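Local coordinates for protein IMPACT family member YigZ (Escherichia coli, PDB 1VI7) that is of uncertain function but may bind guanyl nucleotides and other anions and may have ribonucleoside triphosphate phosphatase activity, at residues A[152-157]-A[190-195]; A[160-165]-A[182-187]; A[146-151]-A[172-177]. All coordinates share one frame; numbering follows the deposited sequence. Where two conformers were deposited one is given.

Interaction 1: residues A[152-157]-A[190-195]; sequences TGIEAL and AKLADF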
loop_
_atom_site.group_PDB
_atom_site.type_symbol
_atom_site.label_atom_id
_atom_site.label_comp_id
_atom_site.label_asym_id
_atom_site.label_seq_id
_atom_site.Cartn_x
_atom_site.Cartn_y
_atom_site.Cartn_z
ATOM N N THR A 152 -25.497 -4.085 -17.782
ATOM C CA THR A 152 -25.556 -5.267 -16.933
ATOM C C THR A 152 -24.775 -6.432 -17.526
ATOM O O THR A 152 -23.927 -7.010 -16.847
ATOM C CB THR A 152 -26.955 -5.735 -16.558
ATOM O OG1 THR A 152 -27.646 -6.271 -17.685
ATOM C CG2 THR A 152 -27.769 -4.616 -15.929
ATOM N N GLY A 153 -25.006 -6.781 -18.788
ATOM C CA GLY A 153 -24.269 -7.825 -19.455
ATOM C C GLY A 153 -22.767 -7.678 -19.253
ATOM O O GLY A 153 -22.098 -8.681 -18.962
ATOM N N ILE A 154 -22.201 -6.498 -19.499
ATOM C CA ILE A 154 -20.764 -6.303 -19.361
ATOM C C ILE A 154 -20.292 -6.362 -17.920
ATOM O O ILE A 154 -19.260 -6.946 -17.612
ATOM C CB ILE A 154 -20.292 -5.006 -19.999
ATOM C CG1 ILE A 154 -20.594 -4.984 -21.505
ATOM C CG2 ILE A 154 -18.801 -4.787 -19.755
ATOM C CD1 ILE A 154 -20.466 -3.569 -22.066
ATOM N N GLU A 155 -21.029 -5.777 -16.991
ATOM C CA GLU A 155 -20.625 -5.850 -15.579
ATOM C C GLU A 155 -20.399 -7.315 -15.244
ATOM O O GLU A 155 -19.316 -7.733 -14.841
ATOM C CB GLU A 155 -21.702 -5.242 -14.684
ATOM C CG GLU A 155 -21.826 -3.733 -14.835
ATOM C CD GLU A 155 -22.987 -3.125 -14.091
ATOM O OE1 GLU A 155 -23.115 -1.870 -14.096
ATOM O OE2 GLU A 155 -23.786 -3.881 -13.496
ATOM N N ALA A 156 -21.400 -8.140 -15.543
ATOM C CA ALA A 156 -21.307 -9.562 -15.305
ATOM C C ALA A 156 -20.098 -10.196 -15.958
ATOM O O ALA A 156 -19.322 -10.860 -15.256
ATOM C CB ALA A 156 -22.598 -10.251 -15.711
ATOM N N LEU A 157 -19.849 -10.013 -17.247
ATOM C CA LEU A 157 -18.680 -10.636 -17.889
ATOM C C LEU A 157 -17.403 -10.221 -17.166
ATOM O O LEU A 157 -16.547 -11.026 -16.813
ATOM C CB LEU A 157 -18.668 -10.303 -19.365
ATOM C CG LEU A 157 -19.247 -11.229 -20.409
ATOM C CD1 LEU A 157 -20.517 -11.945 -19.962
ATOM C CD2 LEU A 157 -19.556 -10.454 -21.698
ATOM N N ALA A 190 -12.620 -12.115 -26.002
ATOM C CA ALA A 190 -13.395 -13.170 -26.664
ATOM C C ALA A 190 -14.820 -13.188 -26.126
ATOM O O ALA A 190 -15.802 -13.064 -26.858
ATOM C CB ALA A 190 -12.755 -14.521 -26.450
ATOM N N LYS A 191 -14.941 -13.332 -24.792
ATOM C CA LYS A 191 -16.277 -13.325 -24.209
ATOM C C LYS A 191 -17.041 -12.090 -24.706
ATOM O O LYS A 191 -18.210 -12.227 -25.049
ATOM C CB LYS A 191 -16.243 -13.335 -22.693
ATOM C CG LYS A 191 -16.452 -14.705 -22.063
ATOM C CD LYS A 191 -15.436 -14.959 -20.955
ATOM C CE LYS A 191 -15.995 -14.706 -19.573
ATOM N NZ LYS A 191 -16.954 -15.790 -19.183
ATOM N N LEU A 192 -16.393 -10.946 -24.712
ATOM C CA LEU A 192 -16.975 -9.660 -25.080
ATOM C C LEU A 192 -17.456 -9.664 -26.521
ATOM O O LEU A 192 -18.567 -9.278 -26.831
ATOM C CB LEU A 192 -15.938 -8.568 -24.894
ATOM C CG LEU A 192 -16.313 -7.164 -24.511
ATOM C CD1 LEU A 192 -16.736 -7.024 -23.066
ATOM C CD2 LEU A 192 -15.121 -6.235 -24.769
ATOM N N ALA A 193 -16.572 -10.111 -27.408
ATOM C CA ALA A 193 -16.908 -10.183 -28.831
ATOM C C ALA A 193 -18.067 -11.125 -29.052
ATOM O O ALA A 193 -19.028 -10.781 -29.737
ATOM C CB ALA A 193 -15.668 -10.551 -29.635
ATOM N N ASP A 194 -18.140 -12.265 -28.387
ATOM C CA ASP A 194 -19.245 -13.186 -28.640
ATOM C C ASP A 194 -20.554 -12.613 -28.141
ATOM O O ASP A 194 -21.578 -12.876 -28.783
ATOM C CB ASP A 194 -19.001 -14.588 -28.130
ATOM C CG ASP A 194 -17.991 -15.366 -28.955
ATOM O OD1 ASP A 194 -17.341 -14.794 -29.862
ATOM O OD2 ASP A 194 -17.844 -16.584 -28.733
ATOM N N PHE A 195 -20.528 -11.760 -27.154
ATOM C CA PHE A 195 -21.625 -11.100 -26.506
ATOM C C PHE A 195 -22.196 -9.959 -27.348
ATOM O O PHE A 195 -23.357 -9.534 -27.191
ATOM C CB PHE A 195 -21.133 -10.490 -25.180
ATOM C CG PHE A 195 -22.055 -9.534 -24.497
ATOM C CD1 PHE A 195 -23.205 -10.007 -23.861
ATOM C CD2 PHE A 195 -21.828 -8.171 -24.506
ATOM C CE1 PHE A 195 -24.074 -9.152 -23.225
ATOM C CE2 PHE A 195 -22.691 -7.307 -23.827
ATOM C CZ PHE A 195 -23.767 -7.793 -23.138
#
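G153 and F195 begin the pairing of helix 151-160 with helix 185-196, the two helices of a ferredoxin-like βαββαβ domain, which lie on its four-stranded antiparallel sheet. The short segments run nearly antiparallel, at 157° between their directions, with axes 10.8 Å apart. No hydrogen bond joins them; the contact is made by van der Waals packing. At G153 the backbone itself is the surface: its CA lies 3.7 Å from F195 CZ, and a side chain at this place would point toward F195 and collide with its ring. F195 reaches that far because its CG stands anti to the backbone N (chi1 168°), which sends the ring across the groove between the helices.

One residue on, I154 crosses F195 at about a right angle, its CG1 3.9 Å from F195 CE2. Its other branch, CG2, comes within 4.5 Å of L192 CD1, on the side of the interface next to the sheet, where I154 and L192 both pack on L144 of strand 140-146.

L157 closes the segment and has more surface covered than any other residue of this contact. Its CD2 rests 3.8 Å from F195 CB, at the root of the aromatic side chain. With an alanine in place of F195, G153 CA and I154 CG1 would probably lose the ring they meet and L157 CD2 would keep only the CB, a gap opening between the helices. L157 CD2 also lies 4.0 Å from the backbone O of K191, while L157 CG approaches K191 CB at 4.3 Å.

Interaction 2: residues A[160-165]-A[182-187]; sequences QCDGKI and AAKVAE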
loop_
_atom_site.group_PDB
_atom_site.type_symbol
_atom_site.label_atom_id
_atom_site.label_comp_id
_atom_site.label_asym_id
_atom_site.label_seq_id
_atom_site.Cartn_x
_atom_site.Cartn_y
_atom_site.Cartn_z
ATOM N N GLN A 160 -16.763 -12.024 -14.019
ATOM C CA GLN A 160 -16.370 -13.400 -14.231
ATOM C C GLN A 160 -14.876 -13.495 -14.538
ATOM O O GLN A 160 -14.368 -14.605 -14.644
ATOM C CB GLN A 160 -17.116 -14.059 -15.387
ATOM C CG GLN A 160 -18.544 -14.450 -15.055
ATOM C CD GLN A 160 -19.420 -14.341 -16.287
ATOM O OE1 GLN A 160 -19.115 -14.950 -17.313
ATOM N NE2 GLN A 160 -20.480 -13.546 -16.185
ATOM N N CYS A 161 -14.277 -12.396 -14.951
ATOM C CA CYS A 161 -12.857 -12.392 -15.271
ATOM C C CYS A 161 -12.083 -11.645 -14.211
ATOM O O CYS A 161 -11.017 -11.096 -14.467
ATOM C CB CYS A 161 -12.594 -11.804 -16.658
ATOM S SG CYS A 161 -13.350 -12.764 -17.970
ATOM N N ASP A 162 -12.678 -11.578 -13.015
ATOM C CA ASP A 162 -11.995 -10.898 -11.913
ATOM C C ASP A 162 -11.720 -9.451 -12.323
ATOM O O ASP A 162 -10.652 -8.960 -12.027
ATOM C CB ASP A 162 -10.659 -11.576 -11.613
ATOM C CG ASP A 162 -10.822 -13.021 -11.165
ATOM O OD1 ASP A 162 -11.780 -13.320 -10.418
ATOM O OD2 ASP A 162 -10.031 -13.864 -11.626
ATOM N N GLY A 163 -12.673 -8.850 -13.020
ATOM C CA GLY A 163 -12.586 -7.497 -13.485
ATOM C C GLY A 163 -13.458 -6.603 -12.603
ATOM O O GLY A 163 -14.392 -7.059 -11.962
ATOM N N LYS A 164 -13.166 -5.328 -12.678
ATOM C CA LYS A 164 -13.829 -4.296 -11.886
ATOM C C LYS A 164 -13.980 -3.045 -12.768
ATOM O O LYS A 164 -13.080 -2.620 -13.502
ATOM C CB LYS A 164 -12.999 -3.947 -10.650
ATOM C CG LYS A 164 -13.734 -3.640 -9.377
ATOM C CD LYS A 164 -14.825 -2.610 -9.549
ATOM C CE LYS A 164 -15.113 -1.840 -8.272
ATOM N NZ LYS A 164 -14.470 -0.494 -8.286
ATOM N N ILE A 165 -15.221 -2.614 -12.838
ATOM C CA ILE A 165 -15.611 -1.386 -13.532
ATOM C C ILE A 165 -15.208 -0.201 -12.656
ATOM O O ILE A 165 -15.706 -0.035 -11.545
ATOM C CB ILE A 165 -17.120 -1.459 -13.739
ATOM C CG1 ILE A 165 -17.775 -0.212 -14.289
ATOM C CG2 ILE A 165 -17.778 -1.865 -12.421
ATOM C CD1 ILE A 165 -19.172 -0.633 -14.815
ATOM N N ALA A 182 -4.231 -8.817 -16.268
ATOM C CA ALA A 182 -3.729 -8.826 -17.645
ATOM C C ALA A 182 -3.743 -10.233 -18.227
ATOM O O ALA A 182 -3.527 -10.414 -19.430
ATOM C CB ALA A 182 -2.360 -8.192 -17.756
ATOM N N ALA A 183 -3.887 -11.249 -17.379
ATOM C CA ALA A 183 -3.969 -12.621 -17.868
ATOM C C ALA A 183 -5.271 -12.796 -18.655
ATOM O O ALA A 183 -5.286 -13.177 -19.825
ATOM C CB ALA A 183 -3.965 -13.596 -16.697
ATOM N N LYS A 184 -6.367 -12.377 -18.018
ATOM C CA LYS A 184 -7.694 -12.553 -18.557
ATOM C C LYS A 184 -8.212 -11.659 -19.626
ATOM O O LYS A 184 -9.331 -11.856 -20.131
ATOM C CB LYS A 184 -8.633 -12.606 -17.319
ATOM C CG LYS A 184 -8.108 -13.719 -16.380
ATOM C CD LYS A 184 -9.092 -13.960 -15.260
ATOM C CE LYS A 184 -9.177 -15.435 -14.873
ATOM N NZ LYS A 184 -10.229 -15.576 -13.802
ATOM N N VAL A 185 -7.460 -10.727 -20.153
ATOM C CA VAL A 185 -7.848 -9.806 -21.199
ATOM C C VAL A 185 -8.323 -10.481 -22.468
ATOM O O VAL A 185 -9.315 -10.093 -23.091
ATOM C CB VAL A 185 -6.660 -8.877 -21.525
ATOM C CG1 VAL A 185 -5.446 -9.711 -21.963
ATOM C CG2 VAL A 185 -6.971 -7.836 -22.568
ATOM N N ALA A 186 -7.607 -11.500 -22.919
ATOM C CA ALA A 186 -7.920 -12.230 -24.134
ATOM C C ALA A 186 -9.194 -13.040 -23.955
ATOM O O ALA A 186 -9.983 -13.202 -24.865
ATOM C CB ALA A 186 -6.771 -13.151 -24.472
ATOM N N GLU A 187 -9.372 -13.570 -22.748
ATOM C CA GLU A 187 -10.570 -14.358 -22.474
ATOM C C GLU A 187 -11.770 -13.401 -22.395
ATOM O O GLU A 187 -12.856 -13.758 -22.837
ATOM C CB GLU A 187 -10.465 -15.190 -21.205
ATOM C CG GLU A 187 -11.795 -15.826 -20.795
ATOM C CD GLU A 187 -11.892 -16.094 -19.309
ATOM O OE1 GLU A 187 -13.021 -16.260 -18.795
ATOM O OE2 GLU A 187 -10.807 -16.130 -18.673
#
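K184 and C161 carry most of this surface contact, where the turn leaving helix 151-160 meets the residues that lead into helix 185-196. Their CA atoms, 6.1 Å apart, are the nearest across the two segments. The K184 side chain runs past the backbone of C161: its CB stands 4.1 Å from C161 CB, and farther out its CD passes 3.5 Å from C161 O. The methylenes thus do the touching along the way, and the ammonium group is carried on to D162.

There K184 NZ donates to D162 OD2 at 2.8 Å, a hydrogen bond that is part of a salt bridge. The approach is not in the plane of the carboxylate: NZ comes from above it, 48° out. The lysine chain, bent at chi3 (144°), ends with NZ beside D162. Since D162 is exposed, solvent probably competes for the same carboxylate.

C161 is the buried member. Its SG sits beside the backbone N and faces E187, the third participant, with E187 OE1 3.6 Å and E187 CD 3.9 Å away; this is a contact of sulfur with a carboxylate. E187 extends to it from the first turn of its helix, and the same sulfur-bearing side chain also packs on F188 of that helix.

D162 has a positive phi (59°) and is the C-prime residue of a Schellman motif, G163 N bonding back to L158 O. The salt bridge thus joins the Schellman turn that ends helix 151-160, just before strand 164-170, to the residue just before helix 185-196, the second helix of the ferredoxin-like domain.

Interaction 3: residues A[146-151]-A[172-177]; sequences CEYHQL and AFVLLR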
loop_
_atom_site.group_PDB
_atom_site.type_symbol
_atom_site.label_atom_id
_atom_site.label_comp_id
_atom_site.label_asym_id
_atom_site.label_seq_id
_atom_site.Cartn_x
_atom_site.Cartn_y
_atom_site.Cartn_z
ATOM N N CYS A 146 -19.748 1.320 -24.779
ATOM C CA CYS A 146 -20.886 0.481 -25.016
ATOM C C CYS A 146 -22.243 1.176 -24.926
ATOM O O CYS A 146 -22.431 2.268 -24.404
ATOM C CB CYS A 146 -20.869 -0.662 -23.979
ATOM S SG CYS A 146 -21.365 -0.167 -22.342
ATOM N N GLU A 147 -23.286 0.388 -25.179
ATOM C CA GLU A 147 -24.654 0.910 -25.128
ATOM C C GLU A 147 -25.329 0.612 -23.825
ATOM O O GLU A 147 -25.015 -0.403 -23.177
ATOM C CB GLU A 147 -25.429 0.292 -26.320
ATOM C CG GLU A 147 -24.751 0.626 -27.638
ATOM C CD GLU A 147 -25.667 1.032 -28.744
ATOM O OE1 GLU A 147 -26.597 1.831 -28.489
ATOM O OE2 GLU A 147 -25.468 0.551 -29.891
ATOM N N TYR A 148 -26.369 1.335 -23.424
ATOM C CA TYR A 148 -27.014 1.070 -22.152
ATOM C C TYR A 148 -27.589 -0.329 -22.001
ATOM O O TYR A 148 -27.806 -0.787 -20.865
ATOM C CB TYR A 148 -28.126 2.100 -21.876
ATOM C CG TYR A 148 -27.577 3.455 -21.515
ATOM C CD1 TYR A 148 -27.257 4.352 -22.514
ATOM C CD2 TYR A 148 -27.284 3.821 -20.208
ATOM C CE1 TYR A 148 -26.682 5.559 -22.235
ATOM C CE2 TYR A 148 -26.756 5.062 -19.902
ATOM C CZ TYR A 148 -26.483 5.944 -20.921
ATOM O OH TYR A 148 -25.906 7.171 -20.675
ATOM N N HIS A 149 -28.035 -0.951 -23.082
ATOM C CA HIS A 149 -28.633 -2.262 -23.065
ATOM C C HIS A 149 -27.572 -3.349 -22.958
ATOM O O HIS A 149 -27.877 -4.547 -23.032
ATOM C CB HIS A 149 -29.521 -2.512 -24.289
ATOM C CG HIS A 149 -28.778 -2.635 -25.564
ATOM N ND1 HIS A 149 -28.113 -3.796 -25.911
ATOM C CD2 HIS A 149 -28.516 -1.760 -26.560
ATOM C CE1 HIS A 149 -27.499 -3.652 -27.076
ATOM N NE2 HIS A 149 -27.698 -2.409 -27.485
ATOM N N GLN A 150 -26.305 -2.966 -22.949
ATOM C CA GLN A 150 -25.193 -3.868 -22.752
ATOM C C GLN A 150 -24.548 -3.701 -21.379
ATOM O O GLN A 150 -23.747 -4.527 -20.969
ATOM C CB GLN A 150 -24.148 -3.720 -23.849
ATOM C CG GLN A 150 -24.689 -3.820 -25.252
ATOM C CD GLN A 150 -23.733 -3.315 -26.311
ATOM O OE1 GLN A 150 -23.317 -2.158 -26.353
ATOM N NE2 GLN A 150 -23.392 -4.187 -27.240
ATOM N N LEU A 151 -24.906 -2.712 -20.598
ATOM C CA LEU A 151 -24.353 -2.492 -19.273
ATOM C C LEU A 151 -24.372 -3.713 -18.384
ATOM O O LEU A 151 -23.330 -4.383 -18.284
ATOM C CB LEU A 151 -25.012 -1.317 -18.578
ATOM C CG LEU A 151 -24.114 -0.473 -17.676
ATOM C CD1 LEU A 151 -22.803 -0.169 -18.374
ATOM C CD2 LEU A 151 -24.842 0.819 -17.304
ATOM N N ALA A 172 -24.386 9.860 -24.453
ATOM C CA ALA A 172 -25.351 9.277 -25.416
ATOM C C ALA A 172 -25.104 7.756 -25.384
ATOM O O ALA A 172 -25.950 6.940 -25.681
ATOM C CB ALA A 172 -25.172 9.849 -26.790
ATOM N N PHE A 173 -23.847 7.427 -25.115
ATOM C CA PHE A 173 -23.357 6.083 -24.950
ATOM C C PHE A 173 -22.681 5.961 -23.581
ATOM O O PHE A 173 -22.476 6.986 -22.916
ATOM C CB PHE A 173 -22.289 5.722 -25.985
ATOM C CG PHE A 173 -22.808 5.728 -27.382
ATOM C CD1 PHE A 173 -22.135 6.388 -28.387
ATOM C CD2 PHE A 173 -23.985 5.043 -27.679
ATOM C CE1 PHE A 173 -22.631 6.358 -29.685
ATOM C CE2 PHE A 173 -24.484 5.025 -28.965
ATOM C CZ PHE A 173 -23.816 5.701 -29.965
ATOM N N VAL A 174 -22.259 4.744 -23.261
ATOM C CA VAL A 174 -21.635 4.611 -21.928
ATOM C C VAL A 174 -20.141 4.588 -22.094
ATOM O O VAL A 174 -19.658 4.000 -23.060
ATOM C CB VAL A 174 -22.117 3.381 -21.171
ATOM C CG1 VAL A 174 -21.509 3.385 -19.756
ATOM C CG2 VAL A 174 -23.634 3.291 -21.084
ATOM N N LEU A 175 -19.420 5.423 -21.354
ATOM C CA LEU A 175 -17.984 5.366 -21.430
ATOM C C LEU A 175 -17.444 4.846 -20.079
ATOM O O LEU A 175 -17.618 5.447 -19.054
ATOM C CB LEU A 175 -17.228 6.583 -21.843
ATOM C CG LEU A 175 -15.715 6.234 -22.052
ATOM C CD1 LEU A 175 -15.502 5.826 -23.493
ATOM C CD2 LEU A 175 -14.826 7.340 -21.547
ATOM N N LEU A 176 -16.943 3.636 -20.205
ATOM C CA LEU A 176 -16.453 2.824 -19.096
ATOM C C LEU A 176 -14.919 2.804 -19.084
ATOM O O LEU A 176 -14.200 2.793 -20.108
ATOM C CB LEU A 176 -17.026 1.430 -19.299
ATOM C CG LEU A 176 -17.964 0.682 -18.411
ATOM C CD1 LEU A 176 -19.115 1.413 -17.776
ATOM C CD2 LEU A 176 -18.539 -0.552 -19.162
ATOM N N ARG A 177 -14.368 2.844 -17.894
ATOM C CA ARG A 177 -12.937 2.725 -17.610
ATOM C C ARG A 177 -12.835 1.408 -16.813
ATOM O O ARG A 177 -13.595 1.321 -15.818
ATOM C CB ARG A 177 -12.527 3.879 -16.707
ATOM C CG ARG A 177 -11.106 3.825 -16.184
ATOM C CD ARG A 177 -10.131 3.655 -17.306
ATOM N NE ARG A 177 -8.847 4.230 -17.198
ATOM C CZ ARG A 177 -8.351 5.287 -16.602
ATOM N NH1 ARG A 177 -9.119 6.088 -15.871
ATOM N NH2 ARG A 177 -7.045 5.558 -16.745
#
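C146 and V174 form an antiparallel hydrogen-bonded pair where strands 140-146 and 174-180, the central strands of the ferredoxin-like sheet, meet. V174 N donates to C146 O at 2.7 Å and C146 N to V174 O at 3.2 Å. On the face that bears both side chains, which the helices cover, packing is close: C146 SG lies 3.8 Å from V174 CB, and L151 CD1 reaches V174 CG1 at 4.0 Å while also touching L176 CD1.

V174 serves two surfaces because its methyls diverge. With CG1 anti to the backbone N (chi1 -175°), CG2 is turned to Y148 and sits over the centre of one ring face, 3.7 Å from the centroid and 6° off the normal, a clear CH-pi contact. A172 O lies merely near the edge of that ring, in its plane, whereas the hydroxyl's hydrogen bond to Q171 O ties the ring's end to the hairpin turn.

The other side is looser. E147 and F173, both exposed, run side by side and point the same way, with carboxylate and ring planes steeply inclined; E147 OE1 comes no nearer than 3.9 Å to F173 CE2. Firmer is the backbone of E147, whose N donates to Q150 OE1 at 2.8 Å, in the carbonyl plane.

All three contacts belong to the C-terminal ferredoxin-like domain, and no ligand marks a site among them. Interaction 1 lies between the others, its centre about 11 Å from that of interaction 2 and about 12 Å from that of interaction 3, which are themselves about 18 Å apart. It shares helix 185-196 with interaction 2, and K191 NZ meets Q160 OE1 at 3.0 Å in a probable hydrogen bond between them. On the sheet side, I154 CD1 of interaction 1 packs 3.5 Å from C146 CB of interaction 3. Interactions 2 and 3 meet on neighbouring strands, where I165 CD1 and L176 CD1 are 3.6 Å apart.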